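PDB 5IMU: Tat (Twin-arginine translocation) pathway signal sequence containing protein from Mycobacterium tuberculosis, which is of unknown function but is probably exported by the Tat pathway, its C-terminal part pairing an alpha/beta/alpha sandwich with a helix bundle. Local coordinates for residues 118-124 against 206-212; 68-73 against 211-215; 22-26 against 98-102. All coordinates share one frame; numbering follows the deposited sequence.

Interaction 1: 118-124 against 206-212; sequences IPKVDEF and ANYHLAW
Asn207, on helix 203-216 of the C-terminal helix bundle, holds the loop that leads into helix 124-133 by pairing its side-chain amide with two backbone groups of that loop. Its ND2 donates to Pro119 O (3.1 Å, 171° at the hydrogen), with the acceptor close to the amide plane of Asn207 but the donor well above the plane of the Pro119 carbonyl. Its OD1 accepts from Val121 N at 2.7 Å along an almost perfectly straight bond, the donor lying on a lone pair. With CG anti to the backbone N (chi1 -171°), the amide is carried out to lie between these two groups, and both of its polar atoms are used. A water adds a second donor to Asn207 OD1 at 3.1 Å while accepting from Lys120 NZ at 2.6 Å, so the amine reaches the same oxygen indirectly.

Apolar groups pack to either side of the amide along the helix. Ile118 splits its branches: CG2 rests on Ala211 CB (3.9 Å), and CD1 comes up to Tyr208 CD1 (3.7 Å), with the indole of Trp212 next to it. Val121 CG2 also reaches Ala211 CB, so this methyl is touched by two branched side chains, about a right angle apart. Toward the start of the helix, Phe124 brings CZ to Ala206 CB (3.6 Å) and CD1 to Leu210 CD1 (3.7 Å), while Ala206 O lies at the edge of the ring.

Behind this layer, Leu198 of helix 183-199 touches both Phe124 and Ala206. Glu123 occupies the N-cap position of the next helix, and the carbonyls of Asp122 and Glu123 meet Thr127 OG1. Tyr208 is fixed at its far end, where OH is hydrogen-bonded to Ile55 N.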
ATOM      1  N   ILE A 118      11.225   5.597  -0.797  1.00 20.69           N
ATOM      2  CA  ILE A 118      11.054   6.494  -1.938  1.00 15.89           C
ATOM      3  C   ILE A 118      11.704   7.836  -1.629  1.00 22.53           C
ATOM      4  O   ILE A 118      11.460   8.405  -0.555  1.00 19.25           O
ATOM      5  CB  ILE A 118       9.569   6.680  -2.286  1.00 21.26           C
ATOM      6  CG1 ILE A 118       8.910   5.327  -2.555  1.00 23.66           C
ATOM      7  CG2 ILE A 118       9.408   7.607  -3.487  1.00 17.54           C
ATOM      8  CD1 ILE A 118       7.407   5.393  -2.650  1.00 18.76           C
ATOM      9  N   PRO A 119      12.529   8.374  -2.528  1.00 23.78           N
ATOM     10  CA  PRO A 119      13.075   9.719  -2.316  1.00 24.22           C
ATOM     11  C   PRO A 119      11.961  10.746  -2.153  1.00 21.81           C
ATOM     12  O   PRO A 119      10.849  10.574  -2.658  1.00 17.89           O
ATOM     13  CB  PRO A 119      13.893   9.976  -3.587  1.00 26.87           C
ATOM     14  CG  PRO A 119      14.211   8.618  -4.121  1.00 27.40           C
ATOM     15  CD  PRO A 119      13.043   7.749  -3.759  1.00 20.46           C
ATOM     16  N   LYS A 120      12.275  11.818  -1.429  1.00 23.12           N
ATOM     17  CA  LYS A 120      11.309  12.886  -1.218  1.00 24.64           C
ATOM     18  C   LYS A 120      10.864  13.472  -2.552  1.00 28.05           C
ATOM     19  O   LYS A 120      11.691  13.856  -3.385  1.00 24.94           O
ATOM     20  CB  LYS A 120      11.915  13.973  -0.331  1.00 24.71           C
ATOM     21  CG  LYS A 120      10.958  15.099   0.036  1.00 34.11           C
ATOM     22  CD  LYS A 120      11.555  15.991   1.119  1.00 51.38           C
ATOM     23  CE  LYS A 120      10.784  17.294   1.283  1.00 48.89           C
ATOM     24  NZ  LYS A 120       9.327  17.076   1.498  1.00 40.55           N
ATOM     25  N   VAL A 121       9.545  13.518  -2.756  1.00 22.04           N
ATOM     26  CA  VAL A 121       8.990  14.103  -3.968  1.00 21.44           C
ATOM     27  C   VAL A 121       9.413  15.562  -4.071  1.00 21.65           C
ATOM     28  O   VAL A 121       9.474  16.286  -3.069  1.00 20.85           O
ATOM     29  CB  VAL A 121       7.458  13.955  -3.963  1.00 28.77           C
ATOM     30  CG1 VAL A 121       6.810  14.867  -4.997  1.00 30.05           C
ATOM     31  CG2 VAL A 121       7.065  12.506  -4.209  1.00 19.43           C
ATOM     32  N   ASP A 122       9.733  15.995  -5.289  1.00 19.46           N
ATOM     33  CA  ASP A 122      10.089  17.390  -5.516  1.00 19.25           C
ATOM     34  C   ASP A 122       8.885  18.293  -5.271  1.00 18.60           C
ATOM     35  O   ASP A 122       7.773  18.005  -5.723  1.00 16.12           O
ATOM     36  CB  ASP A 122      10.606  17.584  -6.941  1.00 26.27           C
ATOM     37  CG  ASP A 122      11.076  19.003  -7.202  1.00 33.10           C
ATOM     38  OD1 ASP A 122      11.908  19.504  -6.415  1.00 30.11           O
ATOM     39  OD2 ASP A 122      10.612  19.620  -8.185  1.00 34.01           O
ATOM     40  N   GLU A 123       9.121  19.395  -4.557  1.00 15.60           N
ATOM     41  CA  GLU A 123       8.083  20.357  -4.189  1.00 19.27           C
ATOM     42  C   GLU A 123       6.846  19.641  -3.644  1.00 19.29           C
ATOM     43  O   GLU A 123       5.743  19.757  -4.181  1.00 17.56           O
ATOM     44  CB  GLU A 123       7.713  21.252  -5.376  1.00 23.00           C
ATOM     45  CG  GLU A 123       8.868  22.047  -5.963  1.00 27.93           C
ATOM     46  CD  GLU A 123       9.391  23.117  -5.023  1.00 31.38           C
ATOM     47  OE1 GLU A 123       8.650  23.530  -4.107  1.00 44.60           O
ATOM     48  OE2 GLU A 123      10.546  23.553  -5.210  1.00 56.05           O
ATOM     49  N   PHE A 124       7.057  18.884  -2.562  1.00 14.61           N
ATOM     50  CA  PHE A 124       6.005  18.022  -2.029  1.00 15.01           C
ATOM     51  C   PHE A 124       4.707  18.787  -1.799  1.00 12.66           C
ATOM     52  O   PHE A 124       3.633  18.354  -2.234  1.00  9.88           O
ATOM     53  CB  PHE A 124       6.468  17.370  -0.725  1.00 18.65           C
ATOM     54  CG  PHE A 124       5.355  16.720   0.048  1.00 17.44           C
ATOM     55  CD1 PHE A 124       4.926  15.442  -0.273  1.00 14.87           C
ATOM     56  CD2 PHE A 124       4.726  17.392   1.086  1.00 14.75           C
ATOM     57  CE1 PHE A 124       3.895  14.843   0.428  1.00 23.55           C
ATOM     58  CE2 PHE A 124       3.693  16.801   1.790  1.00 19.61           C
ATOM     59  CZ  PHE A 124       3.278  15.523   1.461  1.00 21.88           C
ATOM     60  N   ALA A 206       3.049  10.368   3.872  1.00 11.67           N
ATOM     61  CA  ALA A 206       2.439  11.260   2.891  1.00 14.91           C
ATOM     62  C   ALA A 206       3.237  11.265   1.595  1.00 12.92           C
ATOM     63  O   ALA A 206       2.663  11.272   0.501  1.00 11.65           O
ATOM     64  CB  ALA A 206       2.333  12.675   3.463  1.00 13.59           C
ATOM     65  N   ASN A 207       4.565  11.246   1.707  1.00 11.78           N
ATOM     66  CA  ASN A 207       5.420  11.154   0.529  1.00 13.89           C
ATOM     67  C   ASN A 207       5.168   9.856  -0.231  1.00 15.53           C
ATOM     68  O   ASN A 207       5.033   9.858  -1.460  1.00 11.04           O
ATOM     69  CB  ASN A 207       6.885  11.267   0.954  1.00 14.49           C
ATOM     70  CG  ASN A 207       7.824  11.409  -0.223  1.00 16.93           C
ATOM     71  OD1 ASN A 207       7.870  12.453  -0.871  1.00 20.92           O
ATOM     72  ND2 ASN A 207       8.590  10.358  -0.500  1.00 17.25           N
ATOM     73  N   TYR A 208       5.094   8.735   0.492  1.00 13.65           N
ATOM     74  CA  TYR A 208       4.843   7.438  -0.133  1.00 11.19           C
ATOM     75  C   TYR A 208       3.556   7.457  -0.948  1.00 11.13           C
ATOM     76  O   TYR A 208       3.532   7.024  -2.107  1.00 11.12           O
ATOM     77  CB  TYR A 208       4.792   6.353   0.949  1.00 11.15           C
ATOM     78  CG  TYR A 208       4.307   4.988   0.495  1.00 10.32           C
ATOM     79  CD1 TYR A 208       5.200   4.030   0.024  1.00  9.44           C
ATOM     80  CD2 TYR A 208       2.962   4.648   0.569  1.00  9.37           C
ATOM     81  CE1 TYR A 208       4.760   2.777  -0.378  1.00  6.87           C
ATOM     82  CE2 TYR A 208       2.513   3.401   0.167  1.00 10.37           C
ATOM     83  CZ  TYR A 208       3.417   2.468  -0.305  1.00 11.23           C
ATOM     84  OH  TYR A 208       2.977   1.225  -0.703  1.00  9.53           O
ATOM     85  N   HIS A 209       2.472   7.963  -0.360  1.00  9.73           N
ATOM     86  CA  HIS A 209       1.189   7.942  -1.053  1.00  9.35           C
ATOM     87  C   HIS A 209       1.163   8.939  -2.206  1.00 12.17           C
ATOM     88  O   HIS A 209       0.562   8.669  -3.252  1.00 10.38           O
ATOM     89  CB  HIS A 209       0.057   8.220  -0.066  1.00  8.68           C
ATOM     90  CG  HIS A 209      -0.179   7.105   0.903  1.00  9.12           C
ATOM     91  ND1 HIS A 209      -0.526   5.833   0.504  1.00  9.33           N
ATOM     92  CD2 HIS A 209      -0.112   7.071   2.256  1.00  9.61           C
ATOM     93  CE1 HIS A 209      -0.666   5.063   1.568  1.00 12.33           C
ATOM     94  NE2 HIS A 209      -0.420   5.790   2.644  1.00 11.87           N
ATOM     95  N   LEU A 210       1.809  10.094  -2.038  1.00 10.10           N
ATOM     96  CA  LEU A 210       1.848  11.080  -3.115  1.00 12.17           C
ATOM     97  C   LEU A 210       2.649  10.567  -4.306  1.00 17.31           C
ATOM     98  O   LEU A 210       2.259  10.782  -5.461  1.00 10.95           O
ATOM     99  CB  LEU A 210       2.440  12.393  -2.605  1.00 12.09           C
ATOM    100  CG  LEU A 210       1.813  13.716  -3.059  1.00 26.99           C
ATOM    101  CD1 LEU A 210       2.892  14.773  -3.266  1.00 15.42           C
ATOM    102  CD2 LEU A 210       0.956  13.559  -4.309  1.00 18.32           C
ATOM    103  N   ALA A 211       3.776   9.900  -4.048  1.00 11.11           N
ATOM    104  CA  ALA A 211       4.569   9.343  -5.139  1.00 13.18           C
ATOM    105  C   ALA A 211       3.780   8.295  -5.912  1.00 13.86           C
ATOM    106  O   ALA A 211       3.808   8.269  -7.148  1.00 10.78           O
ATOM    107  CB  ALA A 211       5.867   8.744  -4.595  1.00 12.89           C
ATOM    108  N   TRP A 212       3.059   7.427  -5.200  1.00 10.87           N
ATOM    109  CA  TRP A 212       2.260   6.414  -5.877  1.00 10.29           C
ATOM    110  C   TRP A 212       1.071   7.025  -6.606  1.00 15.05           C
ATOM    111  O   TRP A 212       0.626   6.480  -7.622  1.00 12.33           O
ATOM    112  CB  TRP A 212       1.794   5.360  -4.876  1.00  9.70           C
ATOM    113  CG  TRP A 212       2.793   4.261  -4.705  1.00 13.45           C
ATOM    114  CD1 TRP A 212       3.673   4.098  -3.674  1.00 10.45           C
ATOM    115  CD2 TRP A 212       3.029   3.177  -5.611  1.00 13.58           C
ATOM    116  NE1 TRP A 212       4.437   2.972  -3.879  1.00 11.25           N
ATOM    117  CE2 TRP A 212       4.060   2.390  -5.063  1.00 13.28           C
ATOM    118  CE3 TRP A 212       2.464   2.795  -6.831  1.00 12.51           C
ATOM    119  CZ2 TRP A 212       4.537   1.240  -5.693  1.00 17.22           C
ATOM    120  CZ3 TRP A 212       2.938   1.654  -7.456  1.00 14.51           C
ATOM    121  CH2 TRP A 212       3.964   0.890  -6.888  1.00 12.90           C
TER
HETATM  122  O   HOH W   1       8.164  14.784   1.139  1.00 38.29           O

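Interaction 2: 68-73 against 211-215; sequences LEPTAR and AWYAV
Pro70, in the loop after edge strand 65-67, lies flat over one face of the Trp212 indole on the last helix, 203-216, linking the sheet-bearing part to the helical part. Its CA stands 3.8 Å from the centroid of the six-membered ring and 14° off the normal, a CH-pi contact, while CB sits above the middle of the whole ring system. The indole rim meets polar groups: Leu68 O approaches CZ2 of Trp212 near the ring plane at 3.3 Å, and a water also in plane accepts from Trp212 NE1 (2.9 Å) and donates to Leu68 O (2.6 Å). At the neighbouring rim carbon, Arg73 NH1 comes within 3.7 Å of Trp212 CH2, its guanidinium edge-on and turned 33° from the ring plane.

Arg73 is held mainly by its own loop: NH1 and NH2 grip Glu69 O end-on, with Leu68 CB and Thr71 CB over opposite guanidinium faces. NH1 adds a weak hydrogen bond to Gly52 O. Val215 CG1, one turn on from the indole, packs against Pro70 O at 3.7 Å.

CH-pi and apolar contact with one water-mediated link join the segments; the direct bonds from Arg73 to Glu69 O stay within the loop.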
ATOM      1  N   LEU A  68       7.716  -2.913  -4.136  1.00 10.92           N
ATOM      2  CA  LEU A  68       8.019  -2.424  -5.474  1.00  9.83           C
ATOM      3  C   LEU A  68       8.125  -0.906  -5.456  1.00 15.32           C
ATOM      4  O   LEU A  68       7.353  -0.220  -4.780  1.00 13.16           O
ATOM      5  CB  LEU A  68       6.938  -2.858  -6.470  1.00  8.76           C
ATOM      6  CG  LEU A  68       6.799  -4.334  -6.841  1.00 10.43           C
ATOM      7  CD1 LEU A  68       5.556  -4.538  -7.695  1.00 10.99           C
ATOM      8  CD2 LEU A  68       8.038  -4.831  -7.570  1.00 17.29           C
ATOM      9  N   GLU A  69       9.091  -0.381  -6.199  1.00 17.75           N
ATOM     10  CA  GLU A  69       9.247   1.059  -6.281  1.00 17.70           C
ATOM     11  C   GLU A  69       8.148   1.656  -7.159  1.00 16.94           C
ATOM     12  O   GLU A  69       7.622   0.985  -8.052  1.00 18.03           O
ATOM     13  CB  GLU A  69      10.627   1.412  -6.834  1.00 18.03           C
ATOM     14  CG  GLU A  69      11.762   1.008  -5.903  1.00 27.83           C
ATOM     15  CD  GLU A  69      13.117   1.476  -6.388  1.00 43.82           C
ATOM     16  OE1 GLU A  69      13.404   1.327  -7.594  1.00 46.08           O
ATOM     17  OE2 GLU A  69      13.895   1.997  -5.562  1.00 54.24           O
ATOM     18  N   PRO A  70       7.762   2.915  -6.912  1.00 13.57           N
ATOM     19  CA  PRO A  70       6.684   3.514  -7.708  1.00 16.92           C
ATOM     20  C   PRO A  70       7.109   3.806  -9.137  1.00 22.26           C
ATOM     21  O   PRO A  70       7.808   4.786  -9.410  1.00 26.54           O
ATOM     22  CB  PRO A  70       6.352   4.801  -6.943  1.00 16.81           C
ATOM     23  CG  PRO A  70       7.602   5.137  -6.220  1.00 22.37           C
ATOM     24  CD  PRO A  70       8.248   3.827  -5.862  1.00 14.50           C
ATOM     25  N   THR A  71       6.695   2.934 -10.051  1.00 25.14           N
ATOM     26  CA  THR A  71       6.863   3.126 -11.481  1.00 30.03           C
ATOM     27  C   THR A  71       5.603   2.606 -12.156  1.00 39.35           C
ATOM     28  O   THR A  71       4.923   1.725 -11.623  1.00 31.05           O
ATOM     29  CB  THR A  71       8.115   2.396 -12.007  1.00 32.49           C
ATOM     30  OG1 THR A  71       9.275   2.896 -11.332  1.00 35.17           O
ATOM     31  CG2 THR A  71       8.297   2.608 -13.506  1.00 42.08           C
ATOM     32  N   ALA A  72       5.272   3.182 -13.311  1.00 37.63           N
ATOM     33  CA  ALA A  72       4.113   2.727 -14.066  1.00 44.86           C
ATOM     34  C   ALA A  72       4.266   1.258 -14.440  1.00 38.59           C
ATOM     35  O   ALA A  72       5.270   0.853 -15.032  1.00 42.41           O
ATOM     36  CB  ALA A  72       3.931   3.578 -15.322  1.00 49.30           C
ATOM     37  N   ARG A  73       3.267   0.458 -14.078  1.00 39.58           N
ATOM     38  CA  ARG A  73       3.229  -0.956 -14.416  1.00 43.26           C
ATOM     39  C   ARG A  73       1.886  -1.277 -15.048  1.00 35.45           C
ATOM     40  O   ARG A  73       0.868  -0.653 -14.733  1.00 44.20           O
ATOM     41  CB  ARG A  73       3.467  -1.838 -13.189  1.00 27.83           C
ATOM     42  CG  ARG A  73       4.908  -1.815 -12.730  1.00 28.26           C
ATOM     43  CD  ARG A  73       5.157  -2.721 -11.542  1.00 16.81           C
ATOM     44  NE  ARG A  73       6.501  -2.509 -11.019  1.00 20.61           N
ATOM     45  CZ  ARG A  73       6.812  -1.585 -10.116  1.00 22.43           C
ATOM     46  NH1 ARG A  73       5.870  -0.794  -9.623  1.00 13.99           N
ATOM     47  NH2 ARG A  73       8.065  -1.452  -9.703  1.00 17.66           N
ATOM     48  N   ALA A 211       3.776   9.900  -4.048  1.00 11.11           N
ATOM     49  CA  ALA A 211       4.569   9.343  -5.139  1.00 13.18           C
ATOM     50  C   ALA A 211       3.780   8.295  -5.912  1.00 13.86           C
ATOM     51  O   ALA A 211       3.808   8.269  -7.148  1.00 10.78           O
ATOM     52  CB  ALA A 211       5.867   8.744  -4.595  1.00 12.89           C
ATOM     53  N   TRP A 212       3.059   7.427  -5.200  1.00 10.87           N
ATOM     54  CA  TRP A 212       2.260   6.414  -5.877  1.00 10.29           C
ATOM     55  C   TRP A 212       1.071   7.025  -6.606  1.00 15.05           C
ATOM     56  O   TRP A 212       0.626   6.480  -7.622  1.00 12.33           O
ATOM     57  CB  TRP A 212       1.794   5.360  -4.876  1.00  9.70           C
ATOM     58  CG  TRP A 212       2.793   4.261  -4.705  1.00 13.45           C
ATOM     59  CD1 TRP A 212       3.673   4.098  -3.674  1.00 10.45           C
ATOM     60  CD2 TRP A 212       3.029   3.177  -5.611  1.00 13.58           C
ATOM     61  NE1 TRP A 212       4.437   2.972  -3.879  1.00 11.25           N
ATOM     62  CE2 TRP A 212       4.060   2.390  -5.063  1.00 13.28           C
ATOM     63  CE3 TRP A 212       2.464   2.795  -6.831  1.00 12.51           C
ATOM     64  CZ2 TRP A 212       4.537   1.240  -5.693  1.00 17.22           C
ATOM     65  CZ3 TRP A 212       2.938   1.654  -7.456  1.00 14.51           C
ATOM     66  CH2 TRP A 212       3.964   0.890  -6.888  1.00 12.90           C
ATOM     67  N   TYR A 213       0.543   8.146  -6.109  1.00 11.01           N
ATOM     68  CA  TYR A 213      -0.534   8.823  -6.825  1.00 11.65           C
ATOM     69  C   TYR A 213      -0.079   9.262  -8.212  1.00 14.02           C
ATOM     70  O   TYR A 213      -0.839   9.161  -9.183  1.00 12.21           O
ATOM     71  CB  TYR A 213      -1.035  10.027  -6.023  1.00 12.16           C
ATOM     72  CG  TYR A 213      -2.095  10.828  -6.753  1.00 15.12           C
ATOM     73  CD1 TYR A 213      -3.424  10.434  -6.731  1.00 12.35           C
ATOM     74  CD2 TYR A 213      -1.760  11.971  -7.471  1.00 18.53           C
ATOM     75  CE1 TYR A 213      -4.396  11.156  -7.400  1.00 14.07           C
ATOM     76  CE2 TYR A 213      -2.725  12.699  -8.145  1.00 19.28           C
ATOM     77  CZ  TYR A 213      -4.040  12.288  -8.105  1.00 18.97           C
ATOM     78  OH  TYR A 213      -4.999  13.012  -8.773  1.00 18.25           O
ATOM     79  N   ALA A 214       1.162   9.743  -8.324  1.00 11.69           N
ATOM     80  CA  ALA A 214       1.647  10.277  -9.594  1.00 17.58           C
ATOM     81  C   ALA A 214       1.741   9.192 -10.659  1.00 20.35           C
ATOM     82  O   ALA A 214       1.337   9.405 -11.808  1.00 14.42           O
ATOM     83  CB  ALA A 214       3.005  10.951  -9.397  1.00 16.49           C
ATOM     84  N   VAL A 215       2.283   8.025 -10.305  1.00 17.64           N
ATOM     85  CA  VAL A 215       2.392   6.948 -11.283  1.00 16.61           C
ATOM     86  C   VAL A 215       1.047   6.286 -11.544  1.00 15.73           C
ATOM     87  O   VAL A 215       0.837   5.732 -12.631  1.00 19.43           O
ATOM     88  CB  VAL A 215       3.421   5.890 -10.845  1.00 25.65           C
ATOM     89  CG1 VAL A 215       4.800   6.517 -10.713  1.00 29.47           C
ATOM     90  CG2 VAL A 215       2.996   5.222  -9.542  1.00 15.94           C
TER
HETATM   91  O   HOH W   2       6.727   1.519  -2.913  1.00 14.06           O

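Interaction 3: 22-26 against 98-102; sequences DAVAR and VAEPG
Arg26 reaches from helix 6-27 to the loop at 98-102 and clasps one backbone oxygen, Ala99 O, side-on with two nitrogens. The hydrogen bonds come from NE and NH2 of Arg26, each 3.0 Å from Ala99 O; NE lies close to the line of the Ala99 carbonyl bond, whereas NH2 stands above the carbonyl plane. The oxygen is near the guanidinium plane, and the sharing of one acceptor bends both bonds, to 147° at NE. The side chain gets there by placing CG between the backbone N and the carbonyl carbon (chi1 73°) and folding again at chi3 (51°).

The flat guanidinium is also sandwiched. Pro101 CB lies over one face toward the rim, and Asp22 O sits 3.5 Å above the centre of the opposite face; this same carbonyl takes the helical hydrogen bond from Arg26 N. Such an oxygen over the face may help to stabilise the positive charge. The Glu100 carboxylate makes no salt bridge with it, OE1 lying 6.3 Å from Arg26 NE.

Apolar packing comes mainly from Val98, whose two methyls both rest on the helix, at different residues. CG1 meets Arg26 CB at 3.6 Å and lies as close to Asp22 O, while CG2 reaches Ala25 CB at 3.9 Å. Pro101 CD adds a contact with Arg26 CD.

The contact lies near the C-terminal end of helix 6-27, where it meets the loop that follows strand 88-92. His92 of that strand touches both Ala25 and Val98, and Trp33 of strand 33-37 packs on Ala25, joining the helix to the sheet.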
ATOM      1  N   ASP A  22       0.198 -14.671   4.468  1.00  8.53           N
ATOM      2  CA  ASP A  22      -1.018 -14.839   5.257  1.00 12.65           C
ATOM      3  C   ASP A  22      -1.181 -13.725   6.285  1.00  8.56           C
ATOM      4  O   ASP A  22      -2.309 -13.411   6.683  1.00 12.33           O
ATOM      5  CB  ASP A  22      -1.014 -16.208   5.936  1.00 13.20           C
ATOM      6  CG  ASP A  22      -1.102 -17.351   4.941  1.00 17.28           C
ATOM      7  OD1 ASP A  22      -1.404 -17.086   3.758  1.00 15.42           O
ATOM      8  OD2 ASP A  22      -0.873 -18.513   5.340  1.00 18.49           O
ATOM      9  N   ALA A  23      -0.075 -13.106   6.710  1.00 12.26           N
ATOM     10  CA  ALA A  23      -0.162 -12.027   7.688  1.00 13.11           C
ATOM     11  C   ALA A  23      -0.844 -10.796   7.102  1.00 15.19           C
ATOM     12  O   ALA A  23      -1.658 -10.150   7.773  1.00 10.71           O
ATOM     13  CB  ALA A  23       1.231 -11.672   8.206  1.00 12.44           C
ATOM     14  N   VAL A  24      -0.520 -10.442   5.856  1.00  7.30           N
ATOM     15  CA  VAL A  24      -1.214  -9.315   5.241  1.00 10.66           C
ATOM     16  C   VAL A  24      -2.570  -9.749   4.701  1.00 12.82           C
ATOM     17  O   VAL A  24      -3.520  -8.956   4.689  1.00 12.06           O
ATOM     18  CB  VAL A  24      -0.357  -8.667   4.138  1.00 12.78           C
ATOM     19  CG1 VAL A  24       0.875  -8.012   4.740  1.00  9.91           C
ATOM     20  CG2 VAL A  24       0.032  -9.688   3.080  1.00 12.48           C
ATOM     21  N   ALA A  25      -2.693 -11.007   4.266  1.00 12.84           N
ATOM     22  CA  ALA A  25      -3.950 -11.466   3.686  1.00  9.53           C
ATOM     23  C   ALA A  25      -5.067 -11.481   4.720  1.00 14.07           C
ATOM     24  O   ALA A  25      -6.204 -11.113   4.415  1.00 10.33           O
ATOM     25  CB  ALA A  25      -3.769 -12.851   3.063  1.00 12.32           C
ATOM     26  N   ARG A  26      -4.770 -11.888   5.958  1.00 14.12           N
ATOM     27  CA  ARG A  26      -5.834 -11.900   6.954  1.00 12.23           C
ATOM     28  C   ARG A  26      -6.276 -10.492   7.335  1.00 13.78           C
ATOM     29  O   ARG A  26      -7.409 -10.318   7.793  1.00 13.54           O
ATOM     30  CB  ARG A  26      -5.411 -12.687   8.199  1.00 14.77           C
ATOM     31  CG  ARG A  26      -4.399 -12.011   9.101  1.00 15.37           C
ATOM     32  CD  ARG A  26      -4.252 -12.803  10.397  1.00 18.09           C
ATOM     33  NE  ARG A  26      -4.011 -14.220  10.135  1.00 14.69           N
ATOM     34  CZ  ARG A  26      -2.802 -14.762  10.025  1.00 19.50           C
ATOM     35  NH1 ARG A  26      -1.722 -14.008  10.165  1.00 14.48           N
ATOM     36  NH2 ARG A  26      -2.674 -16.060   9.779  1.00 16.19           N
ATOM     37  N   VAL A  98      -8.418 -17.085   5.483  1.00 20.36           N
ATOM     38  CA  VAL A  98      -7.113 -17.106   6.130  1.00 23.03           C
ATOM     39  C   VAL A  98      -7.310 -17.453   7.597  1.00 22.42           C
ATOM     40  O   VAL A  98      -8.185 -16.887   8.263  1.00 25.63           O
ATOM     41  CB  VAL A  98      -6.383 -15.759   5.983  1.00 15.43           C
ATOM     42  CG1 VAL A  98      -4.956 -15.877   6.485  1.00 18.40           C
ATOM     43  CG2 VAL A  98      -6.414 -15.295   4.534  1.00 21.17           C
ATOM     44  N   ALA A  99      -6.491 -18.374   8.098  1.00 24.57           N
ATOM     45  CA  ALA A  99      -6.610 -18.807   9.482  1.00 21.29           C
ATOM     46  C   ALA A  99      -6.311 -17.663  10.444  1.00 24.19           C
ATOM     47  O   ALA A  99      -5.549 -16.741  10.137  1.00 19.19           O
ATOM     48  CB  ALA A  99      -5.663 -19.974   9.754  1.00 22.57           C
ATOM     49  N   GLU A 100      -6.935 -17.727  11.619  1.00 24.99           N
ATOM     50  CA  GLU A 100      -6.607 -16.801  12.690  1.00 30.28           C
ATOM     51  C   GLU A 100      -5.123 -16.914  13.033  1.00 23.13           C
ATOM     52  O   GLU A 100      -4.529 -17.990  12.908  1.00 21.61           O
ATOM     53  CB  GLU A 100      -7.455 -17.093  13.928  1.00 26.46           C
ATOM     54  CG  GLU A 100      -8.886 -16.585  13.847  1.00 30.90           C
ATOM     55  CD  GLU A 100      -8.990 -15.085  14.058  1.00 34.76           C
ATOM     56  OE1 GLU A 100      -8.193 -14.535  14.848  1.00 44.40           O
ATOM     57  OE2 GLU A 100      -9.870 -14.456  13.434  1.00 33.07           O
ATOM     58  N   PRO A 101      -4.497 -15.824  13.465  1.00 18.70           N
ATOM     59  CA  PRO A 101      -3.057 -15.868  13.726  1.00 20.42           C
ATOM     60  C   PRO A 101      -2.740 -16.638  14.996  1.00 28.54           C
ATOM     61  O   PRO A 101      -3.553 -16.738  15.917  1.00 19.76           O
ATOM     62  CB  PRO A 101      -2.680 -14.390  13.868  1.00 18.81           C
ATOM     63  CG  PRO A 101      -3.921 -13.760  14.408  1.00 23.33           C
ATOM     64  CD  PRO A 101      -5.065 -14.493  13.749  1.00 23.88           C
ATOM     65  N   GLY A 102      -1.533 -17.189  15.025  1.00 26.31           N
ATOM     66  CA  GLY A 102      -1.015 -17.843  16.200  1.00 23.60           C
ATOM     67  C   GLY A 102       0.261 -17.172  16.657  1.00 23.86           C
ATOM     68  O   GLY A 102       0.602 -16.070  16.211  1.00 18.11           O
TER

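Interactions 1 and 2 are neighbours on helix 203-216: they share Ala211 and Trp212, their centres are 10 Å apart, and they meet where Ile118 CD1 packs on Pro70 CG (3.6 Å). Both close on the last helix of the chain, which thereby receives a loop from the sheet-containing half (68-73) and one from the helical half (118-124). Interaction 3 lies on the opposite side of the chain's centre, about 30 Å and 27 Å from the centres of interactions 1 and 2. In sequence it closes before interaction 1 opens but alternates with interaction 2, whose 68-73 lies between 22-26 and 98-102. Interaction 2 joins a segment within the DUF5632 range to one within the DUF5631 range.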